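Local coordinates for protein beta sliding clamp (Caulobacter crescentus, PDB 5WCE) that forms a ring-shaped head-to-tail homodimer around DNA and probably tethers DNA polymerases and other proteins to it, giving them processivity, at residues Arg86-Gly91 and Ser112-Pro117. Residues are numbered along the deposited sequence; the frame is centred on the assembly and turned at random.
Sequences RKLPDG and SRFNLP
Leu88, in the segment that follows helix 78-87, meets Ser112 and Phe114 of the outermost strand of its sheet within this chain, 112-116, within the helix-on-sheet layering of the N-terminal domain of this DNA-encircling ring. The contact is small, burying 71 Å² in all, and its closest approaches all involve one methyl of Leu88. With chi2 at 170°, CD1 continues the chain away from CA, which leaves the other branch, CD2, to face the strand. Leu88 CD2 lies 4.2 Å from Ser112 OG and 4.4 Å from Phe114 CE1; Leu88 CD1 stays 5.7 Å from Phe114 CE1. The Phe114 contact is thus a loose apolar one, and the methyl merely lies beside the Ser112 hydroxyl. It approaches the Phe114 ring obliquely, near its CE1 corner, and Phe114 CZ is already 5.0 Å from Leu88 CD2.

The strand's alternation explains why these two residues take part: the side chains of Ser112 and Phe114 both leave the strand toward segment 86-91, and the intervening Arg113 does not reach it. In Phe114, chi1 of -54° sets the ring opposite the backbone carbonyl carbon, while chi2 of 77° turns the ring nearly perpendicular to the plane of CA, CB and CG. The ring also packs on Ile84 of the helix, and Leu88 on Ala109 of the neighbouring strand.

Residues 112-115 continue the sheet into the second subunit through an antiparallel ladder, placing this contact at the dimer interface. There Leu88 packs on Arg282 of the second subunit, while that arginine's NH1 donates to Lys87 O. Ser112 OG also makes a weak hydrogen bond with Glu317 OE1 of the second subunit.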
loop_
_atom_site.group_PDB
_atom_site.type_symbol
_atom_site.label_atom_id
_atom_site.label_comp_id
_atom_site.label_asym_id
_atom_site.label_seq_id
_atom_site.Cartn_x
_atom_site.Cartn_y
_atom_site.Cartn_z
ATOM N N ARG A 86 0.519 -20.607 6.906
ATOM C CA ARG A 86 1.113 -19.942 5.759
ATOM C C ARG A 86 2.641 -20.107 5.729
ATOM O O ARG A 86 3.221 -20.302 4.686
ATOM C CB ARG A 86 0.748 -18.455 5.769
ATOM C CG ARG A 86 0.899 -17.779 4.410
ATOM C CD ARG A 86 0.594 -16.293 4.444
ATOM N NE ARG A 86 1.418 -15.592 5.432
ATOM C CZ ARG A 86 2.740 -15.371 5.355
ATOM N NH1 ARG A 86 3.493 -15.824 4.336
ATOM N NH2 ARG A 86 3.355 -14.715 6.333
ATOM N N LYS A 87 3.288 -20.060 6.879
ATOM C CA LYS A 87 4.724 -20.111 6.951
ATOM C C LYS A 87 5.255 -21.530 7.014
ATOM O O LYS A 87 6.468 -21.704 6.933
ATOM C CB LYS A 87 5.210 -19.334 8.166
ATOM C CG LYS A 87 4.858 -17.877 8.105
ATOM C CD LYS A 87 5.279 -17.160 9.384
ATOM C CE LYS A 87 4.748 -15.714 9.453
ATOM N NZ LYS A 87 5.311 -15.107 10.718
ATOM N N LEU A 88 4.393 -22.536 7.167
ATOM C CA LEU A 88 4.859 -23.910 7.156
ATOM C C LEU A 88 5.393 -24.298 5.770
ATOM O O LEU A 88 4.981 -23.745 4.783
ATOM C CB LEU A 88 3.764 -24.884 7.625
ATOM C CG LEU A 88 3.281 -24.788 9.077
ATOM C CD1 LEU A 88 2.042 -25.626 9.357
ATOM C CD2 LEU A 88 4.406 -25.155 10.010
ATOM N N PRO A 89 6.349 -25.245 5.701
ATOM C CA PRO A 89 6.882 -25.621 4.365
ATOM C C PRO A 89 5.788 -26.128 3.418
ATOM O O PRO A 89 4.852 -26.792 3.867
ATOM C CB PRO A 89 7.848 -26.739 4.658
ATOM C CG PRO A 89 7.953 -26.847 6.129
ATOM C CD PRO A 89 6.807 -26.150 6.751
ATOM N N ASP A 90 5.910 -25.807 2.136
ATOM C CA ASP A 90 5.072 -26.372 1.064
ATOM C C ASP A 90 4.996 -27.894 1.184
ATOM O O ASP A 90 6.005 -28.567 1.435
ATOM C CB ASP A 90 5.706 -26.129 -0.310
ATOM C CG ASP A 90 5.554 -24.749 -0.791
ATOM O OD1 ASP A 90 4.847 -23.946 -0.156
ATOM O OD2 ASP A 90 6.177 -24.453 -1.840
ATOM N N GLY A 91 3.804 -28.437 1.015
ATOM C CA GLY A 91 3.624 -29.866 1.085
ATOM C C GLY A 91 3.612 -30.498 2.448
ATOM O O GLY A 91 3.420 -31.704 2.543
ATOM N N SER A 112 8.500 -28.136 13.511
ATOM C CA SER A 112 7.799 -27.064 14.239
ATOM C C SER A 112 6.656 -27.582 15.111
ATOM O O SER A 112 5.863 -28.446 14.667
ATOM C CB SER A 112 7.105 -26.081 13.263
ATOM O OG SER A 112 7.951 -25.660 12.236
ATOM N N ARG A 113 6.529 -27.008 16.307
ATOM C CA ARG A 113 5.423 -27.297 17.223
ATOM C C ARG A 113 4.917 -26.003 17.839
ATOM O O ARG A 113 5.719 -25.228 18.414
ATOM C CB ARG A 113 5.885 -28.235 18.317
ATOM C CG ARG A 113 4.778 -28.744 19.235
ATOM C CD ARG A 113 5.430 -29.556 20.338
ATOM N NE ARG A 113 4.498 -30.137 21.263
ATOM C CZ ARG A 113 3.791 -31.247 21.049
ATOM N NH1 ARG A 113 3.845 -31.889 19.871
ATOM N NH2 ARG A 113 2.960 -31.700 21.999
ATOM N N PHE A 114 3.606 -25.749 17.708
ATOM C CA PHE A 114 2.988 -24.600 18.319
ATOM C C PHE A 114 1.920 -25.050 19.326
ATOM O O PHE A 114 1.228 -26.044 19.099
ATOM C CB PHE A 114 2.355 -23.710 17.286
ATOM C CG PHE A 114 3.279 -23.289 16.189
ATOM C CD1 PHE A 114 3.608 -24.169 15.155
ATOM C CD2 PHE A 114 3.807 -22.019 16.175
ATOM C CE1 PHE A 114 4.497 -23.804 14.159
ATOM C CE2 PHE A 114 4.688 -21.630 15.163
ATOM C CZ PHE A 114 5.033 -22.529 14.159
ATOM N N ASN A 115 1.827 -24.329 20.443
ATOM C CA ASN A 115 0.741 -24.545 21.453
ATOM C C ASN A 115 0.008 -23.205 21.551
ATOM O O ASN A 115 0.617 -22.163 21.884
ATOM C CB ASN A 115 1.301 -24.926 22.803
ATOM C CG ASN A 115 2.280 -26.117 22.739
ATOM O OD1 ASN A 115 1.953 -27.197 23.128
ATOM N ND2 ASN A 115 3.451 -25.902 22.294
ATOM N N LEU A 116 -1.270 -23.199 21.166
ATOM C CA LEU A 116 -2.078 -21.982 21.093
ATOM C C LEU A 116 -3.231 -22.082 22.100
ATOM O O LEU A 116 -3.852 -23.130 22.223
ATOM C CB LEU A 116 -2.682 -21.828 19.718
ATOM C CG LEU A 116 -1.751 -21.633 18.541
ATOM C CD1 LEU A 116 -2.622 -21.257 17.349
ATOM C CD2 LEU A 116 -0.702 -20.584 18.867
ATOM N N PRO A 117 -3.491 -20.986 22.845
ATOM C CA PRO A 117 -4.567 -21.027 23.832
ATOM C C PRO A 117 -5.922 -21.128 23.112
ATOM O O PRO A 117 -6.106 -20.642 21.977
ATOM C CB PRO A 117 -4.457 -19.676 24.550
ATOM C CG PRO A 117 -3.881 -18.765 23.475
ATOM C CD PRO A 117 -2.823 -19.664 22.841
#